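Local coordinates for protein SPI-1 type 3 secretion system secretin (Salmonella enterica subsp. enterica serovar Typhimurium, PDB 4G08) that forms part of the ring-shaped secretin pore in the outer membrane through which the type III secretion injectisome delivers effector proteins into host cells, at residues 70-75 and 86-91. Residues are numbered along the deposited sequence; the frame is centred on the assembly and turned at random.
Sequences GLIWYF and SEMRNA
I72 and M88 meet where the N0 domain of this periplasmic secretin fragment hands over to the next small α/β domain, which belongs to the short-domain family of type II/III secretion proteins and is probably a ring-building motif. Segment 70-75 carries strand 71-75, an outer strand of the mixed N0 sheet within this chain; in segment 86-91 a short 3-10 turn (86-87, begun earlier in the chain) and M88 lead from that sheet into strand 89-94 of the following one. The two are not paired as strands: no hydrogen bond runs between them, and even the closest CA atoms, those of I72 and M88, are 7.5 Å apart.

What joins them is apolar and small, with 124 Å² buried in all. I72 points from its strand toward the linker, and its CD1 does most of the touching, coming to 3.7 Å from M88 CA and 4.0 Å from M88 CB. Its CG1 sits between backbone N and carbonyl carbon (chi1 57°), and the extended chi2 then carries CD1 out to the linker backbone. M88 sets off with CG anti to its own N (chi1 170°), but bends at both later torsions and lies across the isoleucine at roughly a right angle. Y83 and Y117 also touch the I72 side chain.

Polar bonds fasten strand 71-75 within N0 and strand 89-94 within the second sheet, while E87 reaches back to N0. I72 pairs through its backbone with Y83, whereas R89 pairs through its backbone with G132, and its NH1 forms a salt bridge with D138 OD1. OE2 of E87 is hydrogen-bonded to both S41 OG and D84 N, two bonds on one oxygen that join the 3-10 turn to N0.

At the far end of the methionine, the terminal methyl M88 CE rests 4.1 Å from I72 CG2.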
# COMPACT_ATOMS: atom_id res chain seq x y z
N GLY A 70 3.87 -2.18 13.23
CA GLY A 70 2.68 -1.39 12.92
C GLY A 70 2.93 -0.43 11.77
O GLY A 70 2.83 0.78 11.92
N LEU A 71 3.21 -1.02 10.61
CA LEU A 71 3.43 -0.28 9.37
C LEU A 71 2.45 -0.75 8.29
O LEU A 71 1.98 -1.89 8.30
CB LEU A 71 4.86 -0.50 8.86
CG LEU A 71 6.01 -0.26 9.83
CD1 LEU A 71 7.34 -0.51 9.15
CD2 LEU A 71 5.94 1.16 10.35
N ILE A 72 2.32 0.07 7.25
CA ILE A 72 1.70 -0.37 6.02
C ILE A 72 2.54 0.13 4.85
O ILE A 72 3.22 1.14 4.96
CB ILE A 72 0.27 0.20 5.91
CG1 ILE A 72 0.29 1.72 6.02
CG2 ILE A 72 -0.59 -0.35 7.04
CD1 ILE A 72 -1.07 2.38 6.05
N TRP A 73 2.60 -0.67 3.79
CA TRP A 73 3.47 -0.35 2.67
C TRP A 73 2.85 -0.69 1.33
O TRP A 73 1.89 -1.46 1.25
CB TRP A 73 4.81 -1.06 2.82
CG TRP A 73 4.71 -2.51 2.69
CD1 TRP A 73 4.21 -3.38 3.60
CD2 TRP A 73 5.15 -3.30 1.58
NE1 TRP A 73 4.28 -4.66 3.12
CE2 TRP A 73 4.89 -4.64 1.90
CE3 TRP A 73 5.78 -3.00 0.37
CZ2 TRP A 73 5.24 -5.69 1.05
CZ3 TRP A 73 6.09 -4.03 -0.49
CH2 TRP A 73 5.83 -5.36 -0.14
N TYR A 74 3.36 -0.04 0.30
CA TYR A 74 2.88 -0.22 -1.05
C TYR A 74 4.05 -0.09 -2.02
O TYR A 74 4.90 0.79 -1.85
CB TYR A 74 1.83 0.84 -1.36
CG TYR A 74 1.17 0.69 -2.71
CD1 TYR A 74 0.52 -0.49 -3.04
CD2 TYR A 74 1.28 1.68 -3.66
CE1 TYR A 74 -0.08 -0.63 -4.27
CE2 TYR A 74 0.70 1.53 -4.91
CZ TYR A 74 0.06 0.36 -5.22
OH TYR A 74 -0.44 0.17 -6.49
N PHE A 75 4.14 -1.00 -2.97
CA PHE A 75 5.07 -0.86 -4.09
C PHE A 75 4.26 -0.54 -5.33
O PHE A 75 3.35 -1.29 -5.68
CB PHE A 75 5.82 -2.18 -4.30
CG PHE A 75 6.65 -2.22 -5.55
CD1 PHE A 75 7.69 -1.33 -5.72
CD2 PHE A 75 6.46 -3.22 -6.48
CE1 PHE A 75 8.47 -1.39 -6.86
CE2 PHE A 75 7.24 -3.28 -7.62
CZ PHE A 75 8.24 -2.36 -7.81
N SER A 86 -1.00 4.26 11.56
CA SER A 86 -1.86 5.36 11.98
C SER A 86 -2.22 6.29 10.82
O SER A 86 -3.09 7.15 10.94
CB SER A 86 -1.19 6.16 13.11
OG SER A 86 -0.21 7.04 12.60
N GLU A 87 -1.52 6.13 9.70
CA GLU A 87 -1.72 6.97 8.52
C GLU A 87 -2.62 6.27 7.50
O GLU A 87 -2.78 6.73 6.38
CB GLU A 87 -0.39 7.32 7.88
CG GLU A 87 0.43 8.30 8.71
CD GLU A 87 1.85 8.47 8.21
OE1 GLU A 87 2.28 9.63 8.04
OE2 GLU A 87 2.62 7.48 8.28
N MET A 88 -3.14 5.12 7.89
CA MET A 88 -4.01 4.36 7.02
C MET A 88 -5.16 5.25 6.57
O MET A 88 -5.74 5.97 7.37
CB MET A 88 -4.55 3.17 7.77
CG MET A 88 -5.64 2.43 7.04
SD MET A 88 -5.20 0.73 6.62
CE MET A 88 -4.56 0.08 8.16
N ARG A 89 -5.44 5.23 5.27
CA ARG A 89 -6.62 5.91 4.76
C ARG A 89 -7.79 4.95 4.65
O ARG A 89 -7.65 3.84 4.14
CB ARG A 89 -6.35 6.55 3.39
CG ARG A 89 -7.60 7.17 2.77
CD ARG A 89 -7.36 8.36 1.84
NE ARG A 89 -8.65 8.99 1.47
CZ ARG A 89 -9.07 9.17 0.21
NH1 ARG A 89 -8.20 9.15 -0.80
NH2 ARG A 89 -10.34 9.46 -0.04
N ASN A 90 -8.89 5.32 5.29
CA ASN A 90 -10.11 4.53 5.19
C ASN A 90 -11.12 5.23 4.31
O ASN A 90 -11.55 6.34 4.61
CB ASN A 90 -10.70 4.31 6.58
CG ASN A 90 -9.78 3.53 7.49
OD1 ASN A 90 -9.65 2.31 7.37
ND2 ASN A 90 -9.10 4.23 8.37
N ALA A 91 -11.42 4.61 3.17
CA ALA A 91 -12.23 5.27 2.17
C ALA A 91 -13.49 4.49 1.89
O ALA A 91 -13.54 3.27 2.03
CB ALA A 91 -11.44 5.45 0.90